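Local coordinates for glycosyl hydrolases family 31 family protein (Aspergillus niger, PDB 6DRU), which hydrolyses xyloglucan oligosaccharides, releasing alpha-xylose from the non-reducing terminal glucose, at residues D247-Y259 / I277-W289. Numbering follows the deposited sequence.
With XYS (alpha-D-xylopyranose), chain N; NAG (2-acetamido-2-deoxy-beta-D-glucopyranose), chain D; BGC (beta-D-glucopyranose), chain F.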
loop_
_atom_site.group_PDB
_atom_site.type_symbol
_atom_site.label_atom_id
_atom_site.label_comp_id
_atom_site.label_asym_id
_atom_site.label_seq_id
_atom_site.Cartn_x
_atom_site.Cartn_y
_atom_site.Cartn_z
ATOM N N ASP A 247 8.072 6.468 -50.520
ATOM C CA ASP A 247 7.694 7.618 -51.337
ATOM C C ASP A 247 6.183 7.764 -51.457
ATOM O O ASP A 247 5.673 8.890 -51.505
ATOM C CB ASP A 247 8.326 7.508 -52.726
ATOM C CG ASP A 247 9.834 7.691 -52.698
ATOM O OD1 ASP A 247 10.336 8.383 -51.788
ATOM O OD2 ASP A 247 10.517 7.143 -53.590
ATOM N N PHE A 248 5.449 6.649 -51.490
ATOM C CA PHE A 248 4.004 6.730 -51.681
ATOM C C PHE A 248 3.312 7.413 -50.507
ATOM O O PHE A 248 2.282 8.066 -50.695
ATOM C CB PHE A 248 3.419 5.334 -51.908
ATOM C CG PHE A 248 3.194 4.555 -50.644
ATOM C CD1 PHE A 248 4.230 3.851 -50.053
ATOM C CD2 PHE A 248 1.942 4.514 -50.053
ATOM C CE1 PHE A 248 4.022 3.130 -48.892
ATOM C CE2 PHE A 248 1.731 3.797 -48.894
ATOM C CZ PHE A 248 2.772 3.104 -48.311
ATOM N N SER A 249 3.867 7.288 -49.299
ATOM C CA SER A 249 3.246 7.879 -48.119
ATOM C C SER A 249 3.266 9.402 -48.131
ATOM O O SER A 249 2.563 10.019 -47.323
ATOM C CB SER A 249 3.935 7.364 -46.853
ATOM O OG SER A 249 5.303 7.732 -46.832
ATOM N N LEU A 250 4.042 10.024 -49.018
ATOM C CA LEU A 250 4.113 11.477 -49.082
ATOM C C LEU A 250 3.001 12.094 -49.921
ATOM O O LEU A 250 2.969 13.321 -50.074
ATOM C CB LEU A 250 5.474 11.907 -49.634
ATOM C CG LEU A 250 6.699 11.401 -48.869
ATOM C CD1 LEU A 250 7.981 11.821 -49.573
ATOM C CD2 LEU A 250 6.674 11.910 -47.436
ATOM N N GLY A 251 2.093 11.288 -50.454
ATOM C CA GLY A 251 1.025 11.766 -51.308
ATOM C C GLY A 251 -0.240 12.097 -50.549
ATOM O O GLY A 251 -0.209 12.529 -49.392
ATOM N N TYR A 252 -1.373 11.891 -51.215
ATOM C CA TYR A 252 -2.680 12.176 -50.641
ATOM C C TYR A 252 -3.255 10.916 -50.010
ATOM O O TYR A 252 -3.360 9.877 -50.668
ATOM C CB TYR A 252 -3.623 12.717 -51.714
ATOM C CG TYR A 252 -5.036 12.959 -51.240
ATOM C CD1 TYR A 252 -5.342 14.034 -50.416
ATOM C CD2 TYR A 252 -6.070 12.118 -51.632
ATOM C CE1 TYR A 252 -6.636 14.259 -49.986
ATOM C CE2 TYR A 252 -7.367 12.335 -51.209
ATOM C CZ TYR A 252 -7.646 13.405 -50.387
ATOM O OH TYR A 252 -8.938 13.621 -49.966
ATOM N N ILE A 253 -3.628 11.013 -48.738
ATOM C CA ILE A 253 -4.127 9.881 -47.967
ATOM C C ILE A 253 -5.616 10.091 -47.733
ATOM O O ILE A 253 -6.022 11.015 -47.016
ATOM C CB ILE A 253 -3.369 9.716 -46.644
ATOM C CG1 ILE A 253 -1.893 9.415 -46.917
ATOM C CG2 ILE A 253 -3.995 8.617 -45.802
ATOM C CD1 ILE A 253 -0.992 9.652 -45.731
ATOM N N GLN A 254 -6.433 9.228 -48.333
ATOM C CA GLN A 254 -7.883 9.302 -48.210
ATOM C C GLN A 254 -8.352 8.398 -47.077
ATOM O O GLN A 254 -7.958 7.230 -47.002
ATOM C CB GLN A 254 -8.554 8.895 -49.521
ATOM C CG GLN A 254 -10.072 8.946 -49.485
ATOM C CD GLN A 254 -10.600 10.354 -49.297
ATOM O OE1 GLN A 254 -10.081 11.308 -49.879
ATOM N NE2 GLN A 254 -11.634 10.493 -48.477
ATOM N N SER A 255 -9.194 8.939 -46.202
ATOM C CA SER A 255 -9.722 8.170 -45.085
ATOM C C SER A 255 -10.993 8.838 -44.586
ATOM O O SER A 255 -11.246 10.015 -44.860
ATOM C CB SER A 255 -8.700 8.051 -43.949
ATOM O OG SER A 255 -9.258 7.382 -42.831
ATOM N N LYS A 256 -11.787 8.066 -43.851
ATOM C CA LYS A 256 -12.980 8.573 -43.184
ATOM C C LYS A 256 -13.489 7.490 -42.244
ATOM O O LYS A 256 -12.977 6.369 -42.218
ATOM C CB LYS A 256 -14.073 8.978 -44.175
ATOM C CG LYS A 256 -14.839 7.810 -44.769
ATOM C CD LYS A 256 -16.141 8.280 -45.393
ATOM C CE LYS A 256 -17.058 7.113 -45.710
ATOM N NZ LYS A 256 -18.420 7.573 -46.098
ATOM N N LEU A 257 -14.513 7.840 -41.476
ATOM C CA LEU A 257 -15.223 6.894 -40.623
ATOM C C LEU A 257 -16.625 6.734 -41.205
ATOM O O LEU A 257 -17.492 7.585 -40.985
ATOM C CB LEU A 257 -15.258 7.380 -39.174
ATOM C CG LEU A 257 -15.653 6.422 -38.039
ATOM C CD1 LEU A 257 -15.435 7.094 -36.695
ATOM C CD2 LEU A 257 -17.091 5.928 -38.132
ATOM N N ARG A 258 -16.856 5.652 -41.950
ATOM C CA ARG A 258 -15.848 4.653 -42.307
ATOM C C ARG A 258 -16.285 3.954 -43.591
ATOM O O ARG A 258 -17.472 3.933 -43.914
ATOM C CB ARG A 258 -15.661 3.623 -41.185
ATOM C CG ARG A 258 -16.916 2.845 -40.820
ATOM C CD ARG A 258 -16.673 1.959 -39.609
ATOM N NE ARG A 258 -17.848 1.170 -39.250
ATOM C CZ ARG A 258 -18.083 -0.063 -39.690
ATOM N NH1 ARG A 258 -17.222 -0.654 -40.510
ATOM N NH2 ARG A 258 -19.178 -0.708 -39.311
ATOM N N TYR A 259 -15.334 3.383 -44.327
ATOM C CA TYR A 259 -15.675 2.559 -45.480
ATOM C C TYR A 259 -16.034 1.163 -44.984
ATOM O O TYR A 259 -15.192 0.462 -44.412
ATOM C CB TYR A 259 -14.524 2.530 -46.483
ATOM C CG TYR A 259 -14.123 3.917 -46.936
ATOM C CD1 TYR A 259 -14.998 4.702 -47.675
ATOM C CD2 TYR A 259 -12.880 4.446 -46.615
ATOM C CE1 TYR A 259 -14.645 5.973 -48.084
ATOM C CE2 TYR A 259 -12.519 5.717 -47.021
ATOM C CZ TYR A 259 -13.405 6.476 -47.752
ATOM O OH TYR A 259 -13.046 7.740 -48.160
ATOM N N ILE A 277 -8.199 11.800 -60.404
ATOM C CA ILE A 277 -7.717 12.485 -59.206
ATOM C C ILE A 277 -6.727 11.563 -58.502
ATOM O O ILE A 277 -7.088 10.419 -58.181
ATOM C CB ILE A 277 -8.867 12.875 -58.268
ATOM C CG1 ILE A 277 -9.877 13.757 -59.001
ATOM C CG2 ILE A 277 -8.330 13.589 -57.037
ATOM C CD1 ILE A 277 -11.024 14.223 -58.131
ATOM N N PRO A 278 -5.496 12.002 -58.245
ATOM C CA PRO A 278 -4.504 11.102 -57.645
ATOM C C PRO A 278 -4.762 10.860 -56.166
ATOM O O PRO A 278 -5.174 11.758 -55.426
ATOM C CB PRO A 278 -3.181 11.842 -57.865
ATOM C CG PRO A 278 -3.571 13.280 -57.906
ATOM C CD PRO A 278 -4.933 13.330 -58.545
ATOM N N VAL A 279 -4.508 9.624 -55.741
ATOM C CA VAL A 279 -4.584 9.229 -54.338
ATOM C C VAL A 279 -3.507 8.179 -54.093
ATOM O O VAL A 279 -3.272 7.304 -54.933
ATOM C CB VAL A 279 -5.995 8.717 -53.964
ATOM C CG1 VAL A 279 -6.388 7.519 -54.816
ATOM C CG2 VAL A 279 -6.068 8.373 -52.483
ATOM N N SER A 280 -2.830 8.284 -52.950
ATOM C CA SER A 280 -1.694 7.419 -52.653
ATOM C C SER A 280 -2.004 6.302 -51.666
ATOM O O SER A 280 -1.330 5.268 -51.696
ATOM C CB SER A 280 -0.524 8.250 -52.115
ATOM O OG SER A 280 0.022 9.080 -53.124
ATOM N N MET A 281 -3.003 6.466 -50.801
ATOM C CA MET A 281 -3.309 5.439 -49.817
ATOM C C MET A 281 -4.779 5.528 -49.431
ATOM O O MET A 281 -5.306 6.621 -49.211
ATOM C CB MET A 281 -2.423 5.575 -48.571
ATOM C CG MET A 281 -2.234 4.272 -47.808
ATOM S SD MET A 281 -1.748 4.509 -46.089
ATOM C CE MET A 281 -0.054 5.050 -46.272
ATOM N N ILE A 282 -5.428 4.368 -49.353
ATOM C CA ILE A 282 -6.826 4.247 -48.951
ATOM C C ILE A 282 -6.858 3.561 -47.591
ATOM O O ILE A 282 -6.213 2.521 -47.404
ATOM C CB ILE A 282 -7.628 3.441 -49.988
ATOM C CG1 ILE A 282 -7.745 4.212 -51.309
ATOM C CG2 ILE A 282 -9.011 3.106 -49.449
ATOM C CD1 ILE A 282 -8.844 5.231 -51.351
ATOM N N VAL A 283 -7.602 4.129 -46.644
ATOM C CA VAL A 283 -7.603 3.663 -45.260
ATOM C C VAL A 283 -8.968 3.079 -44.918
ATOM O O VAL A 283 -10.004 3.685 -45.216
ATOM C CB VAL A 283 -7.235 4.797 -44.288
ATOM C CG1 VAL A 283 -7.091 4.259 -42.878
ATOM C CG2 VAL A 283 -5.954 5.482 -44.733
ATOM N N ILE A 284 -8.964 1.907 -44.282
ATOM C CA ILE A 284 -10.166 1.260 -43.766
ATOM C C ILE A 284 -10.166 1.401 -42.250
ATOM O O ILE A 284 -9.197 1.012 -41.586
ATOM C CB ILE A 284 -10.233 -0.222 -44.176
ATOM C CG1 ILE A 284 -10.238 -0.358 -45.700
ATOM C CG2 ILE A 284 -11.467 -0.886 -43.580
ATOM C CD1 ILE A 284 -10.185 -1.792 -46.181
ATOM N N ASP A 285 -11.251 1.944 -41.702
ATOM C CA ASP A 285 -11.303 2.286 -40.286
ATOM C C ASP A 285 -11.688 1.057 -39.457
ATOM O O ASP A 285 -11.641 -0.084 -39.923
ATOM C CB ASP A 285 -12.259 3.456 -40.066
ATOM C CG ASP A 285 -11.975 4.215 -38.780
ATOM O OD1 ASP A 285 -11.154 3.733 -37.970
ATOM O OD2 ASP A 285 -12.578 5.290 -38.576
ATOM N N TYR A 286 -12.075 1.289 -38.204
ATOM C CA TYR A 286 -12.346 0.222 -37.249
ATOM C C TYR A 286 -13.739 -0.366 -37.479
ATOM O O TYR A 286 -14.419 -0.062 -38.464
ATOM C CB TYR A 286 -12.164 0.736 -35.819
ATOM C CG TYR A 286 -13.199 1.728 -35.314
ATOM C CD1 TYR A 286 -13.887 2.576 -36.176
ATOM C CD2 TYR A 286 -13.475 1.823 -33.957
ATOM C CE1 TYR A 286 -14.822 3.479 -35.698
ATOM C CE2 TYR A 286 -14.405 2.723 -33.471
ATOM C CZ TYR A 286 -15.077 3.548 -34.344
ATOM O OH TYR A 286 -16.005 4.442 -33.859
ATOM N N GLN A 287 -14.167 -1.239 -36.564
ATOM C CA GLN A 287 -15.461 -1.921 -36.611
ATOM C C GLN A 287 -15.639 -2.752 -37.878
ATOM O O GLN A 287 -16.761 -3.147 -38.213
ATOM C CB GLN A 287 -16.619 -0.929 -36.458
ATOM C CG GLN A 287 -16.570 -0.107 -35.178
ATOM C CD GLN A 287 -16.770 -0.950 -33.930
ATOM O OE1 GLN A 287 -15.847 -1.614 -33.458
ATOM N NE2 GLN A 287 -17.982 -0.927 -33.390
ATOM N N SER A 288 -14.548 -3.034 -38.586
ATOM C CA SER A 288 -14.578 -3.841 -39.796
ATOM C C SER A 288 -14.299 -5.313 -39.524
ATOM O O SER A 288 -14.125 -6.086 -40.472
ATOM C CB SER A 288 -13.570 -3.300 -40.812
ATOM O OG SER A 288 -12.309 -3.071 -40.204
ATOM N N TRP A 289 -14.260 -5.715 -38.259
ATOM C CA TRP A 289 -13.984 -7.085 -37.856
ATOM C C TRP A 289 -15.249 -7.738 -37.316
ATOM O O TRP A 289 -16.253 -7.078 -37.036
ATOM C CB TRP A 289 -12.874 -7.120 -36.801
ATOM C CG TRP A 289 -13.052 -6.080 -35.736
ATOM C CD1 TRP A 289 -13.962 -6.092 -34.718
ATOM C CD2 TRP A 289 -12.300 -4.869 -35.587
ATOM N NE1 TRP A 289 -13.824 -4.963 -33.945
ATOM C CE2 TRP A 289 -12.810 -4.197 -34.457
ATOM C CE3 TRP A 289 -11.246 -4.288 -36.299
ATOM C CZ2 TRP A 289 -12.300 -2.975 -34.023
ATOM C CZ3 TRP A 289 -10.742 -3.075 -35.867
ATOM C CH2 TRP A 289 -11.269 -2.433 -34.739
HETATM C C1 XYS N . -10.858 6.521 -32.735
HETATM C C2 XYS N . -9.874 7.163 -33.686
HETATM C C3 XYS N . -10.601 7.566 -34.950
HETATM C C4 XYS N . -11.345 6.374 -35.511
HETATM C C5 XYS N . -12.202 5.761 -34.426
HETATM O O1 XYS N . -11.886 7.436 -32.440
HETATM O O2 XYS N . -9.298 8.295 -33.081
HETATM O O3 XYS N . -9.674 8.036 -35.901
HETATM O O4 XYS N . -12.166 6.795 -36.574
HETATM O O5 XYS N . -11.397 5.367 -33.336
HETATM C C1 NAG D . -20.284 -3.956 -32.436
HETATM C C2 NAG D . -21.728 -3.643 -32.775
HETATM C C3 NAG D . -22.255 -4.347 -33.976
HETATM C C4 NAG D . -21.237 -4.434 -35.092
HETATM C C5 NAG D . -19.915 -4.922 -34.551
HETATM C C6 NAG D . -18.902 -5.012 -35.670
HETATM C C7 NAG D . -22.834 -3.041 -30.650
HETATM C C8 NAG D . -23.680 -3.446 -29.462
HETATM N N2 NAG D . -22.524 -3.997 -31.652
HETATM O O3 NAG D . -23.425 -3.695 -34.417
HETATM O O4 NAG D . -21.702 -5.331 -36.071
HETATM O O5 NAG D . -19.479 -4.002 -33.586
HETATM O O6 NAG D . -17.611 -4.764 -35.162
HETATM O O7 NAG D . -22.424 -1.902 -30.746
HETATM C C2 BGC F . -16.143 8.035 -27.721
HETATM C C3 BGC F . -14.794 7.575 -27.287
HETATM C C4 BGC F . -14.287 6.479 -28.242
HETATM C C5 BGC F . -14.391 6.942 -29.668
HETATM C C6 BGC F . -14.009 5.804 -30.605
HETATM C C1 BGC F . -16.041 8.482 -29.157
HETATM O O2 BGC F . -16.596 9.129 -26.894
HETATM O O3 BGC F . -14.878 7.081 -25.999
HETATM O O4 BGC F . -12.938 6.184 -27.953
HETATM O O5 BGC F . -15.716 7.343 -29.956
HETATM O O6 BGC F . -14.488 6.081 -31.904
HETATM O O HOH W 1 -12.629 3.842 -43.599
HETATM O O HOH W 2 -14.631 0.192 -41.462
#
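With CG opposite the backbone N (chi1 -166° in Leu257, -157° in Asp285), the leucine's branched end and the aspartate's carboxylate meet beside the bound xylose, Leu257 CG lying 3.3 Å from Asp285 OD2. That oxygen accepts a hydrogen bond from XYS O4 at 2.5 Å, a task for which a carboxylate is well suited, while Leu257 CD1 reaches both this hydroxyl and Tyr286. The flat tyrosine ring carries xylose C5 over one face and Gln287 CG over the other, and its OH takes a hydrogen bond from BGC O6 of the adjoining glucose. Arg258 lays its guanidinium across Gln287, whose CB sits 3.6 Å above the centre of the plane; NH1 donates to a water at the guanidinium edge. A second water, held by Lys256 O, Tyr259 N and Val283 O, and weakly by Asp285 N, bridges the two backbones beyond the last strand bond.

Before these loops, strands 252-254 and 281-284 run parallel, 25° apart. Gln254 N donates to Met281 O at 3.0 Å, and Gln254 O receives Val283 N, both bonds almost in line with their carbonyls. Ile253 CG2 packs on Val283 CG2, beta-branched residues that favour extended backbone. On the other face Gln254 is bent along its chain, allowing its amide to accept from Tyr252 OH and donate to Tyr259 OH, which also bonds Glu573. Helix 262-274 completes the beta-alpha-beta crossover between two neighbouring strands of the GH31 TIM barrel; the loops after the C-terminal ends of these barrel strands, as usual in this fold, contribute Leu257, Asp285 and Tyr286 to the xylose pocket.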